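Local coordinates for ABC transporter binding protein AcbH (Actinoplanes, PDB 3OO8) that binds beta-D-galactopyranose outside the cell as the solute receptor of a bacterial ABC transporter, at residues 192-197 and 224-229; 141-146 and 281-286; 168-173 and 233-238. The protein carries 2 engineered substitutions. All coordinates share one frame; numbering follows the deposited sequence.

Contact 1: residues 192-197 and 224-229; sequences GTFDIL and KVFDQW
A buried contact between two helices, 192-197 and 224-229, is made here by T193, F194 and L197 on one side and V225, F226 and W229 on the other, a largely apolar helix-helix contact beside the sugar site. The segment axes pass 9.7 Å apart at 114°. With CG of W229 anti to the backbone N (chi1 -159°), its indole lies against the first turn of 192-197, and the T193 methyl CG2 sits over one face, 3.6 Å from the centroid of the six-membered ring, as a CH-pi contact. Threonine suits the spot because its methyl can meet the ring while its hydroxyl is turned beside its own backbone N. L197 comes from the next turn and brings CD1 to 3.8 Å from W229 CB, while its CB rests on V225 CG1 and its CD2 meets the CG methylene of Q228. The slim, branched V225 fits between L197 and the F194 ring, whose CD1 lies 3.7 Å from V225 CG1. Beyond it, F226 CE2 approaches the edge of the F194 ring, the two planes inclined at 49°. The indole NE1 is not left bare in this apolar setting, since it bonds to OE1 of Q236, and F390 packs against both F226 and W229. A leucine in place of W229 would probably leave the T193 methyl without its aromatic face and Q236 OE1 without its donor. The T193 side chain lies about 6 Å from that of W142, a galactose-binding residue, which places this helix pair next to the sugar pocket of a class 2 solute-binding protein.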
loop_
_atom_site.group_PDB
_atom_site.type_symbol
_atom_site.label_atom_id
_atom_site.label_comp_id
_atom_site.label_asym_id
_atom_site.label_seq_id
_atom_site.Cartn_x
_atom_site.Cartn_y
_atom_site.Cartn_z
ATOM N N GLY A 192 6.138 6.846 3.655
ATOM C CA GLY A 192 5.254 7.118 2.505
ATOM C C GLY A 192 5.698 8.330 1.707
ATOM O O GLY A 192 5.463 8.414 0.509
ATOM N N THR A 193 6.241 9.338 2.388
ATOM C CA THR A 193 6.741 10.514 1.688
ATOM C C THR A 193 8.003 10.151 0.877
ATOM O O THR A 193 8.162 10.596 -0.270
ATOM C CB THR A 193 6.982 11.686 2.652
ATOM O OG1 THR A 193 5.700 12.167 3.081
ATOM C CG2 THR A 193 7.717 12.797 1.934
ATOM N N PHE A 194 8.890 9.354 1.467
ATOM C CA PHE A 194 10.054 8.892 0.715
ATOM C C PHE A 194 9.597 8.169 -0.555
ATOM O O PHE A 194 10.048 8.487 -1.674
ATOM C CB PHE A 194 10.981 7.957 1.507
ATOM C CG PHE A 194 12.141 7.485 0.676
ATOM C CD1 PHE A 194 13.333 8.218 0.629
ATOM C CD2 PHE A 194 12.017 6.352 -0.136
ATOM C CE1 PHE A 194 14.369 7.821 -0.174
ATOM C CE2 PHE A 194 13.057 5.960 -0.979
ATOM C CZ PHE A 194 14.237 6.693 -0.981
ATOM N N ASP A 195 8.677 7.227 -0.373
ATOM C CA ASP A 195 8.194 6.446 -1.503
ATOM C C ASP A 195 7.629 7.297 -2.625
ATOM O O ASP A 195 7.934 7.081 -3.797
ATOM C CB ASP A 195 7.096 5.486 -1.070
ATOM C CG ASP A 195 7.581 4.396 -0.141
ATOM O OD1 ASP A 195 8.798 4.144 0.033
ATOM O OD2 ASP A 195 6.625 3.750 0.416
ATOM N N ILE A 196 6.761 8.238 -2.289
ATOM C CA ILE A 196 6.083 8.997 -3.342
ATOM C C ILE A 196 7.045 9.954 -4.065
ATOM O O ILE A 196 6.938 10.127 -5.292
ATOM C CB ILE A 196 4.790 9.699 -2.826
ATOM C CG1 ILE A 196 3.836 10.068 -3.967
ATOM C CG2 ILE A 196 5.078 10.936 -1.933
ATOM C CD1 ILE A 196 3.477 8.932 -4.944
ATOM N N LEU A 197 7.944 10.604 -3.318
ATOM C CA LEU A 197 8.980 11.449 -3.942
ATOM C C LEU A 197 9.820 10.604 -4.903
ATOM O O LEU A 197 10.090 11.042 -6.024
ATOM C CB LEU A 197 9.870 12.090 -2.897
ATOM C CG LEU A 197 9.138 13.138 -2.070
ATOM C CD1 LEU A 197 10.117 13.630 -1.040
ATOM C CD2 LEU A 197 8.709 14.334 -2.936
ATOM N N LYS A 224 18.554 13.127 -4.753
ATOM C CA LYS A 224 17.536 13.983 -5.366
ATOM C C LYS A 224 16.210 13.907 -4.641
ATOM O O LYS A 224 15.501 14.924 -4.539
ATOM C CB LYS A 224 17.352 13.649 -6.829
ATOM C CG LYS A 224 18.480 14.103 -7.743
ATOM C CD LYS A 224 18.119 13.718 -9.153
ATOM C CE LYS A 224 17.352 12.404 -9.106
ATOM N NZ LYS A 224 17.379 11.643 -10.357
ATOM N N VAL A 225 15.855 12.712 -4.167
ATOM C CA VAL A 225 14.667 12.574 -3.306
ATOM C C VAL A 225 14.742 13.446 -2.064
ATOM O O VAL A 225 13.817 14.201 -1.757
ATOM C CB VAL A 225 14.382 11.106 -2.917
ATOM C CG1 VAL A 225 13.301 11.033 -1.808
ATOM C CG2 VAL A 225 13.974 10.306 -4.134
ATOM N N PHE A 226 15.861 13.365 -1.362
ATOM C CA PHE A 226 16.004 14.119 -0.124
ATOM C C PHE A 226 16.127 15.625 -0.364
ATOM O O PHE A 226 15.652 16.447 0.454
ATOM C CB PHE A 226 17.131 13.529 0.744
ATOM C CG PHE A 226 16.738 12.251 1.492
ATOM C CD1 PHE A 226 15.859 12.287 2.570
ATOM C CD2 PHE A 226 17.283 11.022 1.120
ATOM C CE1 PHE A 226 15.506 11.118 3.250
ATOM C CE2 PHE A 226 16.953 9.854 1.812
ATOM C CZ PHE A 226 16.068 9.895 2.859
ATOM N N ASP A 227 16.762 15.990 -1.470
ATOM C CA ASP A 227 16.854 17.398 -1.889
ATOM C C ASP A 227 15.460 17.955 -2.137
ATOM O O ASP A 227 15.150 19.060 -1.689
ATOM C CB ASP A 227 17.780 17.587 -3.093
ATOM C CG ASP A 227 19.253 17.454 -2.718
ATOM O OD1 ASP A 227 19.602 17.607 -1.537
ATOM O OD2 ASP A 227 20.077 17.211 -3.624
ATOM N N GLN A 228 14.589 17.167 -2.768
ATOM C CA GLN A 228 13.210 17.626 -2.977
ATOM C C GLN A 228 12.495 17.743 -1.637
ATOM O O GLN A 228 11.699 18.660 -1.400
ATOM C CB GLN A 228 12.438 16.653 -3.889
ATOM C CG GLN A 228 11.227 17.298 -4.583
ATOM C CD GLN A 228 11.505 17.850 -5.991
ATOM O OE1 GLN A 228 12.557 17.603 -6.600
ATOM N NE2 GLN A 228 10.516 18.555 -6.542
ATOM N N TRP A 229 12.792 16.820 -0.735
ATOM C CA TRP A 229 12.127 16.813 0.565
ATOM C C TRP A 229 12.559 18.036 1.384
ATOM O O TRP A 229 11.780 18.542 2.208
ATOM C CB TRP A 229 12.457 15.520 1.320
ATOM C CG TRP A 229 11.496 15.143 2.413
ATOM C CD1 TRP A 229 10.697 15.991 3.181
ATOM C CD2 TRP A 229 11.306 13.837 2.947
ATOM N NE1 TRP A 229 10.000 15.258 4.112
ATOM C CE2 TRP A 229 10.348 13.931 3.990
ATOM C CE3 TRP A 229 11.831 12.575 2.614
ATOM C CZ2 TRP A 229 9.919 12.817 4.719
ATOM C CZ3 TRP A 229 11.405 11.452 3.346
ATOM C CH2 TRP A 229 10.439 11.576 4.368
#

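Contact 2: residues 141-146 and 281-286; sequences PWVVFY and FFVFPA
V144 O receives the amide N of F282 at 2.8 Å, the donor tilted from the carbonyl plane, and F281 CA also approaches this oxygen in a CA-H...O contact. The return bond, V144 N to F282 O, is straighter at the acceptor (168°), and together they make V144 and F282 a hydrogen-bonded pair of an antiparallel ladder in the mixed sheet of this solute-binding fold. F145 and F281 form the neighbouring non-hydrogen-bonded pair. Beta-branched valines and broad phenylalanines suit such a ladder: V144 CB lies over one face of the F282 ring, and on the other side of the sheet V143 CG2 covers a face of F281, 3.4 Å from CD1. F281 takes the position between its backbone N and carbonyl carbon (chi1 64°), which brings its ring over V143 and turns its edge toward the face of F145, an offset edge-to-face pair with planes 62° apart. The strand also carries W142, a galactose-binding residue whose ring stacks with F370. Where the ladder ends, one water bridges W142 O and F284 N. Beside F281, a second water accepts from Y146 OH and donates to F281 O, both at 2.8 Å.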
loop_
_atom_site.group_PDB
_atom_site.type_symbol
_atom_site.label_atom_id
_atom_site.label_comp_id
_atom_site.label_asym_id
_atom_site.label_seq_id
_atom_site.Cartn_x
_atom_site.Cartn_y
_atom_site.Cartn_z
ATOM N N PRO A 141 -5.432 3.552 -1.103
ATOM C CA PRO A 141 -4.440 4.513 -1.598
ATOM C C PRO A 141 -3.733 5.370 -0.557
ATOM O O PRO A 141 -4.264 5.619 0.527
ATOM C CB PRO A 141 -5.296 5.422 -2.481
ATOM C CG PRO A 141 -6.614 5.503 -1.671
ATOM C CD PRO A 141 -6.811 4.093 -1.130
ATOM N N TRP A 142 -2.522 5.789 -0.921
ATOM C CA TRP A 142 -1.744 6.798 -0.178
ATOM C C TRP A 142 -1.806 8.053 -1.041
ATOM O O TRP A 142 -1.176 8.127 -2.090
ATOM C CB TRP A 142 -0.295 6.337 0.001
ATOM C CG TRP A 142 -0.111 5.510 1.232
ATOM C CD1 TRP A 142 -0.605 4.243 1.485
ATOM C CD2 TRP A 142 0.605 5.908 2.400
ATOM N NE1 TRP A 142 -0.210 3.829 2.749
ATOM C CE2 TRP A 142 0.494 4.852 3.337
ATOM C CE3 TRP A 142 1.330 7.058 2.743
ATOM C CZ2 TRP A 142 1.126 4.898 4.585
ATOM C CZ3 TRP A 142 1.933 7.113 4.020
ATOM C CH2 TRP A 142 1.807 6.051 4.907
ATOM N N VAL A 143 -2.529 9.067 -0.544
ATOM C CA VAL A 143 -2.890 10.237 -1.345
ATOM C C VAL A 143 -2.999 11.434 -0.388
ATOM O O VAL A 143 -2.838 11.271 0.808
ATOM C CB VAL A 143 -4.290 10.024 -2.052
ATOM C CG1 VAL A 143 -4.150 9.061 -3.241
ATOM C CG2 VAL A 143 -5.312 9.424 -1.102
ATOM N N VAL A 144 -3.209 12.633 -0.938
ATOM C CA VAL A 144 -3.235 13.878 -0.129
ATOM C C VAL A 144 -4.693 14.245 0.156
ATOM O O VAL A 144 -5.481 14.551 -0.754
ATOM C CB VAL A 144 -2.629 15.070 -0.935
ATOM C CG1 VAL A 144 -2.591 16.293 -0.024
ATOM C CG2 VAL A 144 -1.227 14.775 -1.497
ATOM N N PHE A 145 -5.041 14.270 1.438
ATOM C CA PHE A 145 -6.420 14.562 1.870
ATOM C C PHE A 145 -6.566 16.028 2.196
ATOM O O PHE A 145 -5.588 16.666 2.525
ATOM C CB PHE A 145 -6.736 13.726 3.112
ATOM C CG PHE A 145 -6.874 12.276 2.790
ATOM C CD1 PHE A 145 -8.113 11.745 2.423
ATOM C CD2 PHE A 145 -5.769 11.443 2.896
ATOM C CE1 PHE A 145 -8.257 10.407 2.067
ATOM C CE2 PHE A 145 -5.887 10.069 2.557
ATOM C CZ PHE A 145 -7.136 9.560 2.151
ATOM N N TYR A 146 -7.781 16.528 1.989
ATOM C CA TYR A 146 -8.102 17.937 2.298
ATOM C C TYR A 146 -9.593 18.038 2.570
ATOM O O TYR A 146 -10.342 17.097 2.375
ATOM C CB TYR A 146 -7.735 18.826 1.117
ATOM C CG TYR A 146 -8.539 18.592 -0.140
ATOM C CD1 TYR A 146 -9.609 19.410 -0.465
ATOM C CD2 TYR A 146 -8.231 17.535 -1.002
ATOM C CE1 TYR A 146 -10.340 19.202 -1.626
ATOM C CE2 TYR A 146 -8.955 17.311 -2.171
ATOM C CZ TYR A 146 -10.015 18.159 -2.481
ATOM O OH TYR A 146 -10.752 17.985 -3.631
ATOM N N PHE A 281 -9.700 13.874 -1.594
ATOM C CA PHE A 281 -8.250 13.765 -1.758
ATOM C C PHE A 281 -7.845 14.004 -3.179
ATOM O O PHE A 281 -8.687 14.030 -4.086
ATOM C CB PHE A 281 -7.706 12.397 -1.324
ATOM C CG PHE A 281 -8.200 11.227 -2.157
ATOM C CD1 PHE A 281 -7.531 10.861 -3.318
ATOM C CD2 PHE A 281 -9.259 10.432 -1.704
ATOM C CE1 PHE A 281 -7.942 9.761 -4.072
ATOM C CE2 PHE A 281 -9.670 9.328 -2.439
ATOM C CZ PHE A 281 -9.032 8.986 -3.615
ATOM N N PHE A 282 -6.562 14.297 -3.352
ATOM C CA PHE A 282 -5.969 14.325 -4.686
ATOM C C PHE A 282 -4.686 13.510 -4.670
ATOM O O PHE A 282 -4.085 13.320 -3.621
ATOM C CB PHE A 282 -5.778 15.754 -5.236
ATOM C CG PHE A 282 -4.930 16.674 -4.356
ATOM C CD1 PHE A 282 -3.541 16.621 -4.436
ATOM C CD2 PHE A 282 -5.518 17.577 -3.487
ATOM C CE1 PHE A 282 -2.750 17.438 -3.682
ATOM C CE2 PHE A 282 -4.721 18.393 -2.708
ATOM C CZ PHE A 282 -3.329 18.328 -2.811
ATOM N N VAL A 283 -4.294 12.947 -5.821
ATOM C CA VAL A 283 -3.026 12.231 -5.841
ATOM C C VAL A 283 -1.841 13.184 -5.704
ATOM O O VAL A 283 -1.897 14.359 -6.093
ATOM C CB VAL A 283 -2.896 11.318 -7.095
ATOM C CG1 VAL A 283 -4.120 10.444 -7.171
ATOM C CG2 VAL A 283 -2.748 12.115 -8.400
ATOM N N PHE A 284 -0.745 12.676 -5.152
ATOM C CA PHE A 284 0.418 13.542 -5.002
ATOM C C PHE A 284 0.787 14.146 -6.358
ATOM O O PHE A 284 0.804 13.422 -7.376
ATOM C CB PHE A 284 1.586 12.748 -4.437
ATOM C CG PHE A 284 2.673 13.614 -3.829
ATOM C CD1 PHE A 284 2.645 13.888 -2.462
ATOM C CD2 PHE A 284 3.714 14.121 -4.600
ATOM C CE1 PHE A 284 3.636 14.660 -1.848
ATOM C CE2 PHE A 284 4.724 14.890 -4.007
ATOM C CZ PHE A 284 4.672 15.179 -2.639
ATOM N N PRO A 285 1.079 15.459 -6.412
ATOM C CA PRO A 285 1.325 16.112 -7.720
ATOM C C PRO A 285 2.526 15.581 -8.503
ATOM O O PRO A 285 3.413 14.943 -7.942
ATOM C CB PRO A 285 1.536 17.584 -7.343
ATOM C CG PRO A 285 0.662 17.722 -6.110
ATOM C CD PRO A 285 1.015 16.472 -5.330
ATOM N N ALA A 286 2.534 15.859 -9.805
ATOM C CA ALA A 286 3.609 15.407 -10.697
ATOM C C ALA A 286 4.845 16.263 -10.447
ATOM O O ALA A 286 4.738 17.498 -10.230
ATOM C CB ALA A 286 3.169 15.557 -12.119
HETATM O O HOH W 1 -0.746 9.873 -4.379
HETATM O O HOH W 2 -9.922 16.110 -5.486
#

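Contact 3: residues 168-173 and 233-238; sequences LARKMQ and AAYQQK
Y235 lays its ring against the helix 168-173, with A169, R170 and Q173 meeting it from three directions. A169 CB sits over one face, 3.7 Å from CG, and A234 CB over the opposite one; a residue as small as A169 lets the ring come close to the helix. R170 reaches the hydroxyl end: its chain bends at chi3 (73°), bringing NH1 to 2.9 Å from Y235 OH. The bond lies in the guanidinium plane, which stands almost perpendicular, at 88°, to the tyrosine ring. Arginine is long enough for two tasks: its CG packs by the ring and its NH1 donates to the hydroxyl. Q173, one turn on from A169, comes at the ring edge, with OE1 3.5 Å from Y235 CE1 and the amide plane at 60° to the ring. Its NE2 gives a weak bond to the backbone O of A234, 3.2 Å away, so the one amide spans ring and main chain. R170 and Q173 are exposed, whereas A169 and Y235 are buried. The loop 233-238 leaves helix 220-232 and runs along strand 178-181, where Y235 and Q237 bond to the backbone of L180, and Y235 touches P179 of that strand as well as helix 162-174.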
loop_
_atom_site.group_PDB
_atom_site.type_symbol
_atom_site.label_atom_id
_atom_site.label_comp_id
_atom_site.label_asym_id
_atom_site.label_seq_id
_atom_site.Cartn_x
_atom_site.Cartn_y
_atom_site.Cartn_z
ATOM N N LEU A 168 0.382 26.564 -3.709
ATOM C CA LEU A 168 -0.755 26.371 -2.804
ATOM C C LEU A 168 -0.319 26.327 -1.342
ATOM O O LEU A 168 -0.924 26.970 -0.464
ATOM C CB LEU A 168 -1.500 25.096 -3.176
ATOM C CG LEU A 168 -2.662 24.653 -2.289
ATOM C CD1 LEU A 168 -3.780 25.717 -2.255
ATOM C CD2 LEU A 168 -3.172 23.318 -2.755
ATOM N N ALA A 169 0.749 25.574 -1.080
ATOM C CA ALA A 169 1.325 25.487 0.259
ATOM C C ALA A 169 1.705 26.883 0.739
ATOM O O ALA A 169 1.447 27.238 1.889
ATOM C CB ALA A 169 2.558 24.581 0.244
ATOM N N ARG A 170 2.307 27.661 -0.154
ATOM C CA ARG A 170 2.707 29.022 0.181
ATOM C C ARG A 170 1.498 29.900 0.471
ATOM O O ARG A 170 1.518 30.676 1.436
ATOM C CB ARG A 170 3.638 29.620 -0.876
ATOM C CG ARG A 170 5.022 28.980 -0.844
ATOM C CD ARG A 170 6.005 29.602 -1.839
ATOM N NE ARG A 170 6.467 30.939 -1.443
ATOM C CZ ARG A 170 7.423 31.185 -0.542
ATOM N NH1 ARG A 170 8.025 30.194 0.126
ATOM N NH2 ARG A 170 7.772 32.438 -0.278
ATOM N N LYS A 171 0.444 29.744 -0.323
ATOM C CA LYS A 171 -0.802 30.500 -0.126
ATOM C C LYS A 171 -1.412 30.145 1.240
ATOM O O LYS A 171 -1.886 31.030 2.004
ATOM C CB LYS A 171 -1.775 30.195 -1.259
ATOM C CG LYS A 171 -3.098 30.958 -1.209
ATOM C CD LYS A 171 -3.912 30.690 -2.478
ATOM C CE LYS A 171 -5.371 31.152 -2.363
ATOM N NZ LYS A 171 -5.466 32.634 -2.373
ATOM N N MET A 172 -1.400 28.856 1.558
ATOM C CA MET A 172 -1.899 28.387 2.843
ATOM C C MET A 172 -1.143 28.998 4.016
ATOM O O MET A 172 -1.755 29.364 5.023
ATOM C CB MET A 172 -1.841 26.863 2.943
ATOM C CG MET A 172 -3.024 26.206 2.273
ATOM S SD MET A 172 -2.762 24.433 2.114
ATOM C CE MET A 172 -4.216 23.911 1.176
ATOM N N GLN A 173 0.179 29.080 3.900
ATOM C CA GLN A 173 0.972 29.692 4.956
ATOM C C GLN A 173 0.590 31.153 5.140
ATOM O O GLN A 173 0.402 31.599 6.277
ATOM C CB GLN A 173 2.475 29.555 4.684
ATOM C CG GLN A 173 2.997 28.212 5.141
ATOM C CD GLN A 173 4.516 28.090 5.147
ATOM O OE1 GLN A 173 5.231 28.814 4.442
ATOM N NE2 GLN A 173 5.013 27.142 5.934
ATOM N N ALA A 233 9.697 20.070 3.216
ATOM C CA ALA A 233 9.710 20.159 4.672
ATOM C C ALA A 233 9.426 21.568 5.164
ATOM O O ALA A 233 8.971 21.729 6.309
ATOM C CB ALA A 233 11.043 19.649 5.223
ATOM N N ALA A 234 9.673 22.563 4.316
ATOM C CA ALA A 234 9.330 23.958 4.676
ATOM C C ALA A 234 7.830 24.098 4.947
ATOM O O ALA A 234 7.399 25.044 5.629
ATOM C CB ALA A 234 9.735 24.910 3.561
ATOM N N TYR A 235 7.032 23.213 4.355
ATOM C CA TYR A 235 5.573 23.295 4.434
ATOM C C TYR A 235 4.944 22.196 5.264
ATOM O O TYR A 235 3.722 22.109 5.338
ATOM C CB TYR A 235 4.947 23.358 3.039
ATOM C CG TYR A 235 5.674 24.403 2.237
ATOM C CD1 TYR A 235 5.526 25.744 2.540
ATOM C CD2 TYR A 235 6.580 24.047 1.248
ATOM C CE1 TYR A 235 6.235 26.714 1.859
ATOM C CE2 TYR A 235 7.278 25.006 0.548
ATOM C CZ TYR A 235 7.098 26.348 0.854
ATOM O OH TYR A 235 7.802 27.325 0.175
ATOM N N GLN A 236 5.784 21.380 5.894
ATOM C CA GLN A 236 5.309 20.325 6.767
ATOM C C GLN A 236 5.254 20.749 8.225
ATOM O O GLN A 236 6.158 21.422 8.735
ATOM C CB GLN A 236 6.179 19.067 6.652
ATOM C CG GLN A 236 6.108 18.418 5.260
ATOM C CD GLN A 236 6.917 17.149 5.155
ATOM O OE1 GLN A 236 8.102 17.121 5.515
ATOM N NE2 GLN A 236 6.277 16.072 4.668
ATOM N N GLN A 237 4.214 20.292 8.901
ATOM C CA GLN A 237 3.990 20.648 10.301
ATOM C C GLN A 237 5.232 20.441 11.181
ATOM O O GLN A 237 5.904 19.417 11.100
ATOM C CB GLN A 237 2.878 19.780 10.833
ATOM C CG GLN A 237 2.278 20.296 12.124
ATOM C CD GLN A 237 1.094 19.465 12.554
ATOM O OE1 GLN A 237 0.831 18.399 12.002
ATOM N NE2 GLN A 237 0.343 19.962 13.531
ATOM N N LYS A 238 5.542 21.419 12.037
ATOM C CA LYS A 238 6.685 21.283 12.946
ATOM C C LYS A 238 6.424 20.293 14.077
ATOM O O LYS A 238 5.290 19.930 14.350
ATOM C CB LYS A 238 7.081 22.660 13.505
ATOM C CG LYS A 238 7.696 23.563 12.418
ATOM C CD LYS A 238 8.129 24.953 12.932
ATOM C CE LYS A 238 9.232 24.855 13.986
ATOM N NZ LYS A 238 9.511 26.182 14.605
#

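Of the six segments, strand segment 141-146 comes first from the N terminus, then helix segment 168-173, then 192-197. Contact 1 closes the shortest loop when 224-229 returns to 192-197, with 26 residues between. Contact 3 follows as 233-238 comes back to 168-173, enclosing contact 1, and contact 2 closes last, when 281-286 pairs with 141-146 around both. The three are thus nested and none crosses. Physically, contact 1 joins the others: I196 and L197 pack on F284, G192 on W142, and the indole of contact 1 reaches the loop of contact 3. Contacts 2 and 3 do not touch. The mixed sheet, helices 191-201 and 220-232, and the loop 233-238 with helix 162-174 are linked in one region.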